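Local coordinates for protein CghA (Chaetomium globosum, PDB 6KBC) that belongs to the Diels-Alderase family, with two domains of the calycin clan built mainly of beta strands, and holds the ligand WK1 in a pocket, at residues Gly250-Arg258 against Thr270-Asp278; Leu289-Ala298 against Glu328-Lys338. All coordinates share one frame; numbering follows the deposited sequence.

In the fold
Both contacts fall in the C-terminal Diels-Alderase domain and follow one another in the chain, neither nested nor crossed. Contact 1 comes first: the chain runs up strand 252-261, turns, and returns antiparallel along strand 269-277, closing a beta hairpin with only 11 residues between the paired segments. After strand 280-285, contact 2 opens with 289-298, which leads toward strand 302-308; its second segment begins 30 residues after the first ends, at Glu328, and takes in the end of strand 324-330 and the turn leading to strand 338-346. The centres of contact 1 and contact 2 lie about 14 Å apart. Phe329 packs on Met254, Val256, Ala274 and Leu275, so the hairpin lies against strand 324-330, whose end contact 2 ties to the outer loop.

Contact 1 (Gly250-Arg258 against Thr270-Asp278); sequences GPYVMAVMR and TVNAALYRD. With WK1 ((2S)-3-[(2S,4E)-4-[[(1R,2S,4aR,6S,8R,8aS)-2-[(E)-but-2-en-2-yl]-6,8-dimethyl-1,2,4a,5,6,7,8,8a-octahydronaphthalen-1-yl]-oxidanyl-methylidene]-3,5-bis(oxidanylidene)pyrrolidin-2-yl]-2-methyl-2-oxidanyl-propanoic acid), chain B.
Val256 and Ala273 face each other in the tightly packed middle of this antiparallel hairpin, where CG2 of Val256 rests 3.8 Å from CB of Ala273; the small methyl suits a pair whose backbones come close. CG1 of Val256, anti to its backbone N (chi1 174°), leans toward CG2 of Val271, while Met254 and Leu275 lie side by side with CB of Met254 3.8 Å from Leu275 CD1. Paired backbone bonds join Val253 with Tyr276, Ala255 with Ala274 and Met257 with Asn272. Beyond Tyr252 the packing gives way to a more open, polar end. Arg277 NE donates to Tyr252 OH at 3.0 Å, with ring and guanidinium planes 88° apart, and Pro251 CG sits over the guanidinium centre, 3.7 Å from Arg277 CZ. Glu380 also bonds both Tyr252 OH and Arg277 NH2. Asp278, exposed where the strand ends, gives its N to Pro251 O at 2.7 Å. At the other end Met257 enters the ligand pocket, its SD 3.4 Å from C6 of WK1. Strand 239-249 flanks the hairpin beside strand 252-261, strand 181-200 packs on the face of Val253, Ala255 and Met257, and strand 324-330 on that of Met254 and Val256.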
# COMPACT_ATOMS: atom_id res chain seq x y z
N GLY A 250 -11.62 8.44 14.17
CA GLY A 250 -12.21 7.99 15.41
C GLY A 250 -11.78 6.57 15.71
O GLY A 250 -10.60 6.23 15.64
N PRO A 251 -12.74 5.69 16.03
CA PRO A 251 -12.40 4.29 16.30
C PRO A 251 -12.09 3.48 15.05
O PRO A 251 -11.70 2.31 15.18
CB PRO A 251 -13.66 3.76 16.98
CG PRO A 251 -14.75 4.54 16.32
CD PRO A 251 -14.19 5.92 16.07
N TYR A 252 -12.25 4.05 13.86
CA TYR A 252 -12.19 3.28 12.62
C TYR A 252 -10.80 3.34 12.01
O TYR A 252 -10.20 4.42 11.90
CB TYR A 252 -13.22 3.80 11.61
CG TYR A 252 -14.62 3.60 12.06
CD1 TYR A 252 -15.16 2.33 12.17
CD2 TYR A 252 -15.40 4.68 12.45
CE1 TYR A 252 -16.46 2.15 12.60
CE2 TYR A 252 -16.68 4.51 12.89
CZ TYR A 252 -17.21 3.25 12.96
OH TYR A 252 -18.51 3.09 13.39
N VAL A 253 -10.31 2.18 11.59
CA VAL A 253 -9.11 2.09 10.77
C VAL A 253 -9.48 1.32 9.51
O VAL A 253 -10.09 0.25 9.60
CB VAL A 253 -7.96 1.40 11.53
CG1 VAL A 253 -6.82 1.07 10.58
CG2 VAL A 253 -7.47 2.32 12.66
N MET A 254 -9.13 1.87 8.36
CA MET A 254 -9.50 1.26 7.09
C MET A 254 -8.30 1.20 6.17
O MET A 254 -7.48 2.13 6.13
CB MET A 254 -10.67 1.98 6.40
CG MET A 254 -10.37 3.35 5.82
SD MET A 254 -11.75 4.52 5.95
CE MET A 254 -12.11 4.58 7.72
N ALA A 255 -8.19 0.09 5.45
CA ALA A 255 -7.08 -0.10 4.53
C ALA A 255 -7.63 -0.82 3.31
O ALA A 255 -8.45 -1.72 3.43
CB ALA A 255 -5.93 -0.88 5.17
N VAL A 256 -7.21 -0.37 2.13
CA VAL A 256 -7.85 -0.80 0.89
C VAL A 256 -6.78 -0.97 -0.16
O VAL A 256 -5.88 -0.14 -0.29
CB VAL A 256 -8.91 0.20 0.38
CG1 VAL A 256 -9.44 -0.22 -0.99
CG2 VAL A 256 -10.06 0.33 1.37
N MET A 257 -6.90 -2.04 -0.94
CA MET A 257 -6.22 -2.16 -2.23
C MET A 257 -7.31 -2.65 -3.18
O MET A 257 -7.71 -3.81 -3.08
CB MET A 257 -5.04 -3.12 -2.17
CG MET A 257 -4.18 -3.15 -3.45
SD MET A 257 -3.90 -1.61 -4.36
CE MET A 257 -2.67 -0.94 -3.28
N ARG A 258 -7.84 -1.75 -4.03
CA ARG A 258 -8.91 -2.08 -4.96
C ARG A 258 -8.39 -1.95 -6.40
O ARG A 258 -7.82 -0.92 -6.77
CB ARG A 258 -10.15 -1.18 -4.76
CG ARG A 258 -11.35 -1.64 -5.66
CD ARG A 258 -11.18 -0.86 -6.95
NE ARG A 258 -11.43 0.58 -6.86
CZ ARG A 258 -10.81 1.48 -7.61
NH1 ARG A 258 -9.62 1.15 -8.12
NH2 ARG A 258 -11.19 2.74 -7.59
N THR A 270 -12.04 -5.88 -8.11
CA THR A 270 -11.49 -6.73 -7.06
C THR A 270 -10.86 -5.88 -5.97
O THR A 270 -10.45 -4.74 -6.20
CB THR A 270 -10.46 -7.74 -7.61
OG1 THR A 270 -9.32 -7.04 -8.14
CG2 THR A 270 -11.07 -8.59 -8.73
N VAL A 271 -10.74 -6.46 -4.77
CA VAL A 271 -10.29 -5.68 -3.62
C VAL A 271 -9.78 -6.61 -2.53
O VAL A 271 -10.29 -7.71 -2.32
CB VAL A 271 -11.41 -4.76 -3.08
CG1 VAL A 271 -12.49 -5.56 -2.38
CG2 VAL A 271 -10.84 -3.71 -2.14
N ASN A 272 -8.77 -6.14 -1.81
CA ASN A 272 -8.40 -6.72 -0.53
C ASN A 272 -8.40 -5.56 0.45
O ASN A 272 -7.57 -4.66 0.35
CB ASN A 272 -7.04 -7.39 -0.62
CG ASN A 272 -6.77 -8.29 0.56
OD1 ASN A 272 -6.75 -7.81 1.70
ND2 ASN A 272 -6.65 -9.59 0.31
N ALA A 273 -9.39 -5.54 1.35
CA ALA A 273 -9.61 -4.37 2.19
C ALA A 273 -10.09 -4.82 3.55
O ALA A 273 -10.58 -5.94 3.73
CB ALA A 273 -10.64 -3.41 1.58
N ALA A 274 -10.01 -3.91 4.51
CA ALA A 274 -10.44 -4.23 5.85
C ALA A 274 -10.87 -2.95 6.55
O ALA A 274 -10.24 -1.90 6.38
CB ALA A 274 -9.31 -4.92 6.64
N LEU A 275 -11.94 -3.05 7.33
CA LEU A 275 -12.34 -1.99 8.23
C LEU A 275 -12.29 -2.54 9.66
O LEU A 275 -12.78 -3.64 9.92
CB LEU A 275 -13.73 -1.47 7.92
CG LEU A 275 -14.24 -0.39 8.86
CD1 LEU A 275 -13.46 0.92 8.68
CD2 LEU A 275 -15.74 -0.18 8.63
N TYR A 276 -11.68 -1.78 10.55
CA TYR A 276 -11.61 -2.13 11.95
C TYR A 276 -12.32 -1.05 12.74
O TYR A 276 -12.35 0.11 12.33
CB TYR A 276 -10.17 -2.24 12.42
CG TYR A 276 -9.35 -3.24 11.65
CD1 TYR A 276 -8.70 -2.87 10.48
CD2 TYR A 276 -9.19 -4.55 12.12
CE1 TYR A 276 -7.94 -3.78 9.77
CE2 TYR A 276 -8.43 -5.47 11.42
CZ TYR A 276 -7.81 -5.08 10.25
OH TYR A 276 -7.04 -5.97 9.55
N ARG A 277 -12.92 -1.44 13.86
CA ARG A 277 -13.45 -0.50 14.83
C ARG A 277 -12.84 -0.86 16.17
O ARG A 277 -13.04 -1.97 16.67
CB ARG A 277 -14.98 -0.55 14.89
CG ARG A 277 -15.58 0.58 15.73
CD ARG A 277 -17.09 0.42 15.89
NE ARG A 277 -17.76 1.72 15.99
CZ ARG A 277 -17.77 2.48 17.09
NH1 ARG A 277 -17.16 2.09 18.20
NH2 ARG A 277 -18.41 3.65 17.07
N ASP A 278 -12.07 0.07 16.73
CA ASP A 278 -11.30 -0.18 17.96
C ASP A 278 -10.51 -1.47 17.87
O ASP A 278 -10.42 -2.24 18.82
CB ASP A 278 -12.20 -0.19 19.18
CG ASP A 278 -12.80 1.15 19.46
OD1 ASP A 278 -12.03 2.13 19.53
OD2 ASP A 278 -14.04 1.23 19.62
O WK1 B . 7.13 6.28 -7.99
C17 WK1 B . 6.54 6.29 -6.94
O1 WK1 B . 6.97 6.83 -5.96
C19 WK1 B . 5.22 5.63 -6.82
O2 WK1 B . 4.75 5.16 -8.03
C18 WK1 B . 4.22 6.64 -6.36
C20 WK1 B . 5.49 4.49 -5.88
C22 WK1 B . 4.23 3.94 -5.33
N WK1 B . 4.31 2.95 -4.28
C21 WK1 B . 3.48 1.95 -4.54
O5 WK1 B . 3.34 0.93 -3.73
C23 WK1 B . 3.31 3.33 -6.26
O4 WK1 B . 2.91 3.84 -7.41
C24 WK1 B . 2.77 2.09 -5.82
C16 WK1 B . 1.80 1.25 -6.51
O3 WK1 B . 1.35 1.66 -7.63
C9 WK1 B . 1.25 0.04 -5.86
C8 WK1 B . 0.12 0.68 -5.01
C12 WK1 B . 0.37 2.00 -4.32
C13 WK1 B . 0.75 2.09 -3.07
C90 WK1 B . 0.99 3.42 -2.42
C14 WK1 B . 0.17 3.27 -5.07
C7 WK1 B . -1.13 0.87 -5.80
C6 WK1 B . -1.63 -0.14 -6.46
C3 WK1 B . -0.76 -1.35 -6.60
C4 WK1 B . 0.70 -1.01 -6.81
C5 WK1 B . 1.48 -2.30 -6.64
C11 WK1 B . 2.91 -2.09 -7.01
C2 WK1 B . -1.24 -2.41 -7.56
C1 WK1 B . -0.55 -3.67 -7.12
C10 WK1 B . -1.03 -4.91 -7.78
C WK1 B . 0.91 -3.49 -7.39

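Contact 2 (Leu289-Ala298 against Glu328-Lys338); sequences LPPDRRDTAA and EFRSAGPEREK
A salt-bridge network of Arg293, Asp295, Glu328, Arg330 and Lys338 pins the loop after strand 288-289 to the end of strand 324-330 and the start of the next strand. Arg330 reaches into the loop with a chain extended from CG to NE, long enough to bring its guanidinium to the Asp295 carboxylate. It grips that carboxylate end-on, NH2 to OD1 and NH1 to OD2, each at 3.0 Å, but with the two planes 75° apart, so both oxygens are met from above the carboxylate plane. NH1 also donates to Ala297 O at 2.7 Å, in the carbonyl plane and on a lone pair. One face of the guanidinium carries Leu289 CD1, 3.4 Å from Arg330 CZ, and the opposite face has Asp295 O over its centre; an apolar methyl suits a flat cation whose N-H bonds are spent around the rim.

Asp295 also shapes its own loop: OD2 accepts from Ala297 N, two residues on, making an Asx turn, with CG between the backbone N and the carbonyl carbon (chi1 59°). Arg293 holds the same carboxylate side-on, NE to OD1 and NH2 to OD2, and its NE reaches OD1 from the face opposite Arg330 NH2. Two arginines thus share one acid, which would probably favour its ionised form. On the strand, Glu328 OE2 takes both NE and NH2 of Arg330, which helps hold the guanidinium's rotation, and also pairs with Arg304. Lys338, bent at chi3, brings NZ to Asp295 O at 2.8 Å and to Glu328 OE1 at 3.2 Å. Farther along, Ala298 is small enough to sit against the Gly333-Arg336 turn: its CB lies 3.8 Å from Arg336 CD, and its O lies over one face of the Arg336 guanidinium.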
# COMPACT_ATOMS: atom_id res chain seq x y z
N LEU A 289 -17.78 -3.78 -4.66
CA LEU A 289 -19.11 -3.63 -5.24
C LEU A 289 -19.12 -2.59 -6.35
O LEU A 289 -18.32 -1.65 -6.34
CB LEU A 289 -20.10 -3.20 -4.18
CG LEU A 289 -20.21 -4.24 -3.07
CD1 LEU A 289 -21.01 -3.67 -1.92
CD2 LEU A 289 -20.87 -5.51 -3.64
N PRO A 290 -20.06 -2.72 -7.29
CA PRO A 290 -20.27 -1.67 -8.30
C PRO A 290 -20.44 -0.32 -7.63
O PRO A 290 -21.22 -0.17 -6.68
CB PRO A 290 -21.56 -2.11 -9.00
CG PRO A 290 -21.54 -3.61 -8.87
CD PRO A 290 -20.94 -3.88 -7.51
N PRO A 291 -19.68 0.69 -8.08
CA PRO A 291 -19.66 1.98 -7.38
C PRO A 291 -21.01 2.69 -7.29
O PRO A 291 -21.17 3.57 -6.44
CB PRO A 291 -18.67 2.81 -8.22
CG PRO A 291 -17.80 1.79 -8.88
CD PRO A 291 -18.70 0.62 -9.17
N ASP A 292 -21.98 2.37 -8.16
CA ASP A 292 -23.25 3.07 -8.14
C ASP A 292 -24.33 2.34 -7.34
O ASP A 292 -25.49 2.76 -7.35
CB ASP A 292 -23.71 3.37 -9.59
CG ASP A 292 -24.00 2.11 -10.40
OD1 ASP A 292 -23.49 1.03 -10.04
OD2 ASP A 292 -24.71 2.24 -11.43
N ARG A 293 -23.96 1.28 -6.63
CA ARG A 293 -24.89 0.65 -5.70
C ARG A 293 -24.77 1.35 -4.35
O ARG A 293 -23.74 1.95 -4.04
CB ARG A 293 -24.60 -0.85 -5.58
CG ARG A 293 -25.33 -1.68 -6.66
CD ARG A 293 -24.91 -3.15 -6.65
NE ARG A 293 -25.35 -3.82 -5.43
CZ ARG A 293 -25.19 -5.12 -5.20
NH1 ARG A 293 -24.62 -5.91 -6.11
NH2 ARG A 293 -25.62 -5.63 -4.05
N ARG A 294 -25.86 1.36 -3.59
CA ARG A 294 -25.81 1.87 -2.23
C ARG A 294 -26.84 1.16 -1.39
O ARG A 294 -27.41 1.74 -0.45
CB ARG A 294 -26.00 3.40 -2.19
CG ARG A 294 -27.23 3.88 -2.92
CD ARG A 294 -27.35 5.39 -2.87
NE ARG A 294 -26.30 6.06 -3.65
CZ ARG A 294 -26.25 7.38 -3.84
NH1 ARG A 294 -27.20 8.16 -3.33
NH2 ARG A 294 -25.28 7.93 -4.56
N ASP A 295 -27.09 -0.09 -1.73
CA ASP A 295 -28.16 -0.90 -1.21
C ASP A 295 -27.73 -1.55 0.10
O ASP A 295 -26.63 -1.32 0.60
CB ASP A 295 -28.51 -1.95 -2.25
CG ASP A 295 -27.31 -2.82 -2.57
OD1 ASP A 295 -26.35 -2.32 -3.21
OD2 ASP A 295 -27.30 -3.99 -2.13
N THR A 296 -28.57 -2.43 0.64
CA THR A 296 -28.27 -3.12 1.89
C THR A 296 -27.93 -4.58 1.71
O THR A 296 -27.75 -5.28 2.71
CB THR A 296 -29.46 -3.01 2.85
OG1 THR A 296 -30.63 -3.53 2.22
CG2 THR A 296 -29.70 -1.55 3.21
N ALA A 297 -27.87 -5.09 0.48
CA ALA A 297 -27.55 -6.50 0.34
C ALA A 297 -26.17 -6.79 0.91
O ALA A 297 -25.24 -5.99 0.79
CB ALA A 297 -27.62 -6.94 -1.12
N ALA A 298 -26.05 -7.94 1.56
CA ALA A 298 -24.75 -8.31 2.11
C ALA A 298 -24.68 -9.82 2.31
O ALA A 298 -24.88 -10.29 3.43
CB ALA A 298 -24.50 -7.57 3.42
N GLU A 328 -17.61 2.59 1.19
CA GLU A 328 -18.75 2.04 1.90
C GLU A 328 -18.42 0.59 2.24
O GLU A 328 -18.34 -0.24 1.34
CB GLU A 328 -20.01 2.14 1.07
CG GLU A 328 -21.23 1.50 1.69
CD GLU A 328 -22.26 1.24 0.61
OE1 GLU A 328 -23.20 2.04 0.51
OE2 GLU A 328 -22.08 0.27 -0.16
N PHE A 329 -18.23 0.30 3.52
CA PHE A 329 -17.98 -1.06 3.95
C PHE A 329 -19.28 -1.71 4.37
O PHE A 329 -20.14 -1.07 4.98
CB PHE A 329 -17.00 -1.10 5.13
CG PHE A 329 -15.58 -0.84 4.75
CD1 PHE A 329 -14.75 -1.88 4.39
CD2 PHE A 329 -15.08 0.46 4.75
CE1 PHE A 329 -13.42 -1.64 4.06
CE2 PHE A 329 -13.76 0.71 4.41
CZ PHE A 329 -12.93 -0.35 4.07
N ARG A 330 -19.44 -2.99 4.05
CA ARG A 330 -20.60 -3.75 4.49
C ARG A 330 -20.13 -4.95 5.29
O ARG A 330 -19.12 -5.57 4.97
CB ARG A 330 -21.44 -4.23 3.31
CG ARG A 330 -21.85 -3.11 2.41
CD ARG A 330 -22.99 -3.54 1.50
NE ARG A 330 -23.18 -2.53 0.48
CZ ARG A 330 -23.99 -2.65 -0.57
NH1 ARG A 330 -24.71 -3.76 -0.72
NH2 ARG A 330 -24.05 -1.65 -1.46
N SER A 331 -20.90 -5.28 6.32
CA SER A 331 -20.69 -6.49 7.09
C SER A 331 -21.81 -7.48 6.80
O SER A 331 -22.99 -7.11 6.88
CB SER A 331 -20.65 -6.18 8.59
OG SER A 331 -20.83 -7.38 9.31
N ALA A 332 -21.45 -8.72 6.48
CA ALA A 332 -22.42 -9.81 6.42
C ALA A 332 -22.67 -10.43 7.79
O ALA A 332 -23.29 -11.51 7.88
CB ALA A 332 -21.96 -10.89 5.44
N GLY A 333 -22.19 -9.79 8.85
CA GLY A 333 -22.48 -10.19 10.20
C GLY A 333 -23.94 -9.98 10.52
O GLY A 333 -24.68 -9.32 9.77
N PRO A 334 -24.38 -10.53 11.66
CA PRO A 334 -25.81 -10.54 11.97
C PRO A 334 -26.42 -9.16 12.10
O PRO A 334 -27.64 -9.02 11.91
CB PRO A 334 -25.87 -11.27 13.33
CG PRO A 334 -24.47 -11.17 13.87
CD PRO A 334 -23.58 -11.24 12.68
N GLU A 335 -25.64 -8.15 12.46
CA GLU A 335 -26.21 -6.82 12.61
C GLU A 335 -26.31 -6.08 11.28
O GLU A 335 -26.97 -5.03 11.22
CB GLU A 335 -25.39 -6.01 13.61
CG GLU A 335 -25.61 -6.49 15.05
CD GLU A 335 -25.12 -5.48 16.08
OE1 GLU A 335 -24.05 -5.72 16.67
OE2 GLU A 335 -25.82 -4.47 16.31
N ARG A 336 -25.69 -6.60 10.23
CA ARG A 336 -25.79 -6.02 8.88
C ARG A 336 -25.42 -4.55 8.89
O ARG A 336 -26.17 -3.70 8.42
CB ARG A 336 -27.19 -6.20 8.31
CG ARG A 336 -27.43 -7.56 7.79
CD ARG A 336 -26.48 -7.90 6.67
NE ARG A 336 -26.84 -9.20 6.15
CZ ARG A 336 -27.70 -9.40 5.16
NH1 ARG A 336 -28.26 -8.37 4.54
NH2 ARG A 336 -27.99 -10.64 4.79
N GLU A 337 -24.28 -4.25 9.48
CA GLU A 337 -23.84 -2.87 9.57
C GLU A 337 -23.22 -2.44 8.26
O GLU A 337 -22.62 -3.24 7.53
CB GLU A 337 -22.84 -2.69 10.71
CG GLU A 337 -23.47 -2.88 12.09
CD GLU A 337 -22.46 -3.31 13.13
OE1 GLU A 337 -21.79 -4.34 12.91
OE2 GLU A 337 -22.35 -2.61 14.16
N LYS A 338 -23.39 -1.16 7.95
CA LYS A 338 -22.70 -0.49 6.86
C LYS A 338 -22.01 0.73 7.43
O LYS A 338 -22.58 1.45 8.26
CB LYS A 338 -23.67 -0.08 5.73
CG LYS A 338 -24.23 -1.24 4.96
CD LYS A 338 -24.68 -0.87 3.51
CE LYS A 338 -25.29 0.52 3.45
NZ LYS A 338 -25.75 0.89 2.04